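Local coordinates for protein enoyl CoA hydratase/isomerase (Crotonase) (Legionella pneumophila subsp. pneumophila, PDB 3I47) that probably acts as an enoyl-CoA hydratase or isomerase of the crotonase family, adding water across the double bond of an enoyl-CoA thioester or shifting it, at residues Leu33-Arg37 with Val87-Leu91; Ala43-Thr47 with Gln97-Pro101. One frame throughout, in Å; residues are numbered along the deposited sequence.

Interaction 1: residues Leu33-Arg37 with Val87-Leu91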
loop_
_atom_site.group_PDB
_atom_site.type_symbol
_atom_site.label_atom_id
_atom_site.label_comp_id
_atom_site.label_asym_id
_atom_site.label_seq_id
_atom_site.Cartn_x
_atom_site.Cartn_y
_atom_site.Cartn_z
ATOM N N LEU A 33 -13.682 -6.154 1.295
ATOM C CA LEU A 33 -12.312 -6.607 1.010
ATOM C C LEU A 33 -12.224 -7.478 -0.244
ATOM O O LEU A 33 -11.213 -7.455 -0.951
ATOM C CB LEU A 33 -11.703 -7.304 2.232
ATOM C CG LEU A 33 -11.560 -6.408 3.461
ATOM C CD1 LEU A 33 -11.180 -7.264 4.667
ATOM C CD2 LEU A 33 -10.590 -5.256 3.253
ATOM N N THR A 34 -13.277 -8.245 -0.531
ATOM C CA THR A 34 -13.332 -9.026 -1.768
ATOM C C THR A 34 -13.399 -8.106 -2.981
ATOM O O THR A 34 -12.693 -8.347 -3.964
ATOM C CB THR A 34 -14.537 -10.002 -1.741
ATOM O OG1 THR A 34 -14.298 -10.985 -0.733
ATOM C CG2 THR A 34 -14.687 -10.721 -3.081
ATOM N N GLU A 35 -14.213 -7.049 -2.905
ATOM C CA GLU A 35 -14.242 -6.027 -3.968
ATOM C C GLU A 35 -12.855 -5.459 -4.209
ATOM O O GLU A 35 -12.427 -5.305 -5.350
ATOM C CB GLU A 35 -15.173 -4.865 -3.634
ATOM C CG GLU A 35 -16.642 -5.241 -3.534
ATOM C CD GLU A 35 -17.574 -4.078 -3.872
ATOM O OE1 GLU A 35 -18.501 -3.817 -3.071
ATOM O OE2 GLU A 35 -17.376 -3.434 -4.922
ATOM N N MET A 36 -12.160 -5.135 -3.123
ATOM C CA MET A 36 -10.807 -4.595 -3.222
ATOM C C MET A 36 -9.860 -5.556 -3.921
ATOM O O MET A 36 -9.083 -5.137 -4.786
ATOM C CB MET A 36 -10.290 -4.159 -1.847
ATOM C CG MET A 36 -11.123 -3.011 -1.267
ATOM S SD MET A 36 -10.512 -2.363 0.322
ATOM C CE MET A 36 -8.940 -1.760 -0.174
ATOM N N ARG A 37 -9.936 -6.840 -3.570
ATOM C CA ARG A 37 -9.098 -7.863 -4.219
ATOM C C ARG A 37 -9.301 -7.877 -5.737
ATOM O O ARG A 37 -8.334 -7.920 -6.509
ATOM C CB ARG A 37 -9.418 -9.259 -3.675
ATOM C CG ARG A 37 -8.954 -9.496 -2.255
ATOM C CD ARG A 37 -9.336 -10.911 -1.815
ATOM N NE ARG A 37 -8.557 -11.930 -2.529
ATOM C CZ ARG A 37 -8.816 -13.234 -2.487
ATOM N NH1 ARG A 37 -9.843 -13.692 -1.773
ATOM N NH2 ARG A 37 -8.048 -14.085 -3.158
ATOM N N VAL A 87 -9.555 -13.737 3.438
ATOM C CA VAL A 87 -9.942 -12.645 2.535
ATOM C C VAL A 87 -8.972 -11.476 2.709
ATOM O O VAL A 87 -8.312 -11.081 1.740
ATOM C CB VAL A 87 -11.418 -12.201 2.723
ATOM C CG1 VAL A 87 -11.748 -11.036 1.765
ATOM C CG2 VAL A 87 -12.336 -13.378 2.478
ATOM N N LEU A 88 -8.849 -10.965 3.937
ATOM C CA LEU A 88 -7.843 -9.927 4.233
ATOM C C LEU A 88 -6.435 -10.447 3.952
ATOM O O LEU A 88 -5.629 -9.739 3.358
ATOM C CB LEU A 88 -7.952 -9.415 5.675
ATOM C CG LEU A 88 -6.904 -8.364 6.056
ATOM C CD1 LEU A 88 -7.093 -7.056 5.281
ATOM C CD2 LEU A 88 -6.959 -8.108 7.550
ATOM N N GLY A 89 -6.153 -11.687 4.345
ATOM C CA GLY A 89 -4.825 -12.282 4.107
ATOM C C GLY A 89 -4.431 -12.278 2.638
ATOM O O GLY A 89 -3.315 -11.879 2.290
ATOM N N ASN A 90 -5.344 -12.694 1.765
ATOM C CA ASN A 90 -5.059 -12.671 0.336
ATOM C C ASN A 90 -4.957 -11.271 -0.241
ATOM O O ASN A 90 -4.116 -11.026 -1.117
ATOM C CB ASN A 90 -6.105 -13.484 -0.415
ATOM C CG ASN A 90 -5.814 -14.962 -0.363
ATOM O OD1 ASN A 90 -4.701 -15.389 -0.673
ATOM N ND2 ASN A 90 -6.811 -15.758 0.008
ATOM N N LEU A 91 -5.781 -10.350 0.262
ATOM C CA LEU A 91 -5.695 -8.949 -0.177
ATOM C C LEU A 91 -4.323 -8.358 0.150
ATOM O O LEU A 91 -3.669 -7.775 -0.723
ATOM C CB LEU A 91 -6.809 -8.086 0.437
ATOM C CG LEU A 91 -6.721 -6.576 0.139
ATOM C CD1 LEU A 91 -6.794 -6.274 -1.386
ATOM C CD2 LEU A 91 -7.802 -5.817 0.904
HETATM O O HOH W 1 -6.277 -10.945 -3.636
#
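Leu33 and Leu91 supply the apolar heart of this helix pair, their side chains crossing at about a right angle with CD2 of Leu33 3.7 Å from CD2 of Leu91. Leu33 meets two more residues besides: its CB rests 3.8 Å from CG1 of Val87, and its CD1 touches CB of Leu88. Leu91 has CG anti to its own backbone N (chi1 175°), which sends its two methyls across to CB of Met36. CG1 of Val87 also meets OG1 of Thr34, a hydroxyl that turns back to bond the carbonyl of Asn30 in its own helix.

Arg37 serves both kinds of contact. Its methylene CG runs alongside Leu91 in the opposite direction, 3.7 Å from CB of Leu91, and a bend at chi3 (69°) carries the guanidinium over Asn90, whose CB sits 3.3 Å above one face, toward the rim. A long, flat-ended arginine suits this place, being greasy along its stem and polar at its end. A water in the guanidinium plane accepts from NE of Arg37 at 2.7 Å and gives a weak bond to O of Asn90.

Segments 33-37 and 87-91, on helices 30-45 and 78-97, run 26° from parallel with axes 9.4 Å apart; Leu117 of helix 113-120 packs on Met36 and Leu91, and Leu6 of strand 6-11 on Met36.

Interaction 2: residues Ala43-Thr47 with Gln97-Pro101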
loop_
_atom_site.group_PDB
_atom_site.type_symbol
_atom_site.label_atom_id
_atom_site.label_comp_id
_atom_site.label_asym_id
_atom_site.label_seq_id
_atom_site.Cartn_x
_atom_site.Cartn_y
_atom_site.Cartn_z
ATOM N N ALA A 43 -6.163 -3.867 -11.755
ATOM C CA ALA A 43 -5.162 -2.807 -11.906
ATOM C C ALA A 43 -3.767 -3.392 -12.128
ATOM O O ALA A 43 -2.997 -2.905 -12.972
ATOM C CB ALA A 43 -5.176 -1.888 -10.667
ATOM N N ILE A 44 -3.446 -4.445 -11.381
ATOM C CA ILE A 44 -2.138 -5.104 -11.505
ATOM C C ILE A 44 -1.942 -5.676 -12.909
ATOM O O ILE A 44 -0.827 -5.651 -13.446
ATOM C CB ILE A 44 -1.945 -6.194 -10.418
ATOM C CG1 ILE A 44 -1.720 -5.534 -9.055
ATOM C CG2 ILE A 44 -0.771 -7.139 -10.765
ATOM C CD1 ILE A 44 -1.724 -6.510 -7.883
ATOM N N ASN A 45 -3.029 -6.149 -13.517
ATOM C CA ASN A 45 -2.958 -6.809 -14.820
ATOM C C ASN A 45 -3.275 -5.894 -16.006
ATOM O O ASN A 45 -3.226 -6.337 -17.165
ATOM C CB ASN A 45 -3.844 -8.066 -14.821
ATOM C CG ASN A 45 -3.293 -9.157 -13.916
ATOM O OD1 ASN A 45 -3.908 -9.523 -12.916
ATOM N ND2 ASN A 45 -2.117 -9.659 -14.247
ATOM N N ASP A 46 -3.575 -4.627 -15.721
ATOM C CA ASP A 46 -3.890 -3.642 -16.763
ATOM C C ASP A 46 -2.631 -2.912 -17.226
ATOM O O ASP A 46 -2.038 -2.149 -16.470
ATOM C CB ASP A 46 -4.919 -2.633 -16.243
ATOM C CG ASP A 46 -5.497 -1.748 -17.342
ATOM O OD1 ASP A 46 -4.932 -1.680 -18.456
ATOM O OD2 ASP A 46 -6.534 -1.106 -17.084
ATOM N N THR A 47 -2.237 -3.134 -18.480
ATOM C CA THR A 47 -1.041 -2.487 -19.017
ATOM C C THR A 47 -1.159 -0.960 -19.084
ATOM O O THR A 47 -0.145 -0.273 -19.215
ATOM C CB THR A 47 -0.640 -3.039 -20.417
ATOM O OG1 THR A 47 -1.731 -2.875 -21.319
ATOM C CG2 THR A 47 -0.262 -4.510 -20.337
ATOM N N GLN A 97 2.699 -8.252 -3.269
ATOM C CA GLN A 97 3.247 -8.929 -4.452
ATOM C C GLN A 97 3.133 -8.132 -5.758
ATOM O O GLN A 97 3.671 -8.560 -6.787
ATOM C CB GLN A 97 2.570 -10.289 -4.639
ATOM C CG GLN A 97 3.003 -11.328 -3.610
ATOM C CD GLN A 97 4.425 -11.815 -3.847
ATOM O OE1 GLN A 97 4.744 -12.336 -4.922
ATOM N NE2 GLN A 97 5.284 -11.648 -2.851
ATOM N N SER A 98 2.448 -6.989 -5.732
ATOM C CA SER A 98 2.320 -6.146 -6.924
ATOM C C SER A 98 3.696 -5.778 -7.467
ATOM O O SER A 98 4.505 -5.234 -6.721
ATOM C CB SER A 98 1.605 -4.842 -6.580
ATOM O OG SER A 98 1.607 -3.959 -7.708
ATOM N N PRO A 99 3.952 -6.038 -8.760
ATOM C CA PRO A 99 5.221 -5.557 -9.339
ATOM C C PRO A 99 5.200 -4.044 -9.539
ATOM O O PRO A 99 6.263 -3.421 -9.633
ATOM C CB PRO A 99 5.301 -6.250 -10.706
ATOM C CG PRO A 99 4.155 -7.186 -10.774
ATOM C CD PRO A 99 3.159 -6.843 -9.703
ATOM N N LYS A 100 4.001 -3.473 -9.634
ATOM C CA LYS A 100 3.826 -2.022 -9.792
ATOM C C LYS A 100 3.864 -1.304 -8.434
ATOM O O LYS A 100 3.470 -1.881 -7.404
ATOM C CB LYS A 100 2.485 -1.725 -10.479
ATOM C CG LYS A 100 2.322 -2.462 -11.799
ATOM C CD LYS A 100 0.966 -2.227 -12.419
ATOM C CE LYS A 100 0.907 -2.990 -13.726
ATOM N NZ LYS A 100 -0.352 -2.784 -14.484
ATOM N N PRO A 101 4.321 -0.036 -8.419
ATOM C CA PRO A 101 4.299 0.753 -7.173
ATOM C C PRO A 101 2.895 0.873 -6.605
ATOM O O PRO A 101 1.932 1.090 -7.351
ATOM C CB PRO A 101 4.776 2.137 -7.606
ATOM C CG PRO A 101 5.548 1.895 -8.875
ATOM C CD PRO A 101 4.949 0.695 -9.541
#
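NZ of Lys100 meets the backbone carbonyls of Ala43 and Ile44 near the end of helix 30-45. It donates to O of Ala43 at 3.0 Å, approaching in the carbonyl plane with a C=O...N angle of 153°, and makes a weak bond to O of Ile44 at 3.1 Å. The carbonyl of Val49, just beyond the turn, is its strongest polar partner, and O of Asp46 is also close, 2.7 Å from NZ of Lys100. The side chain is fully extended beyond CG (chi2, chi3 and chi4 all near 180°), and that straight reach brings its end up to the turn. Lysine suits the site: carbonyls near a helix end have few amide donors, O of Ala43 receives just a weak bond from N of Asp46, and the ammonium adds a stronger donor whose charge would be expected to favour the negative end of the helix dipole.

Beside this polar grip, the branched Ile44 offers separate carbons to two neighbours. Its CD1 lies 3.9 Å from CB of Ser98, and its CG2 touches the ring carbon CD that Pro99 presents, the two side chains crossing at about a right angle.

The arrangement belongs to the alpha/beta core of the crotonase fold, where helix 30-45 leads into strand 51-56 and the segment 97-101 into strand 102-106, the parallel neighbour of 51-56. Pro101, with no N-H to give, is joined to Ile52 by backbone hydrogen bonding, and Ala43, Ile44 and Ser98 all rest on that isoleucine.

Further out, OG of Ser98 donates to O of Lys100 at 2.8 Å, tilted 22° from the carbonyl plane, and so spans Pro99. Lys212 binds the carbonyls of Ser98 and Lys100 as well. On the other segment, OD1 of Asp46 takes the backbone N-H of Asn48, two residues on.

Interactions 1 and 2 both use helix 30-45, with their centres 15 Å apart and their nearest atoms about 7 Å apart, so they do not touch. Along the chain the segments alternate: 33-37, 43-47, 87-91, 97-101. Each contact therefore joins the same two helices, 30-45 and 78-97, or the chain just after them; strand 51-56 and helix 67-74 separate the two in sequence. Interaction 1 pairs the helices themselves; interaction 2 lies where the chain leaves each helix for the adjacent parallel strands 51-56 and 102-106. The two helices of this crotonase core thus meet at two levels, the second at the entry to the six-stranded sheet.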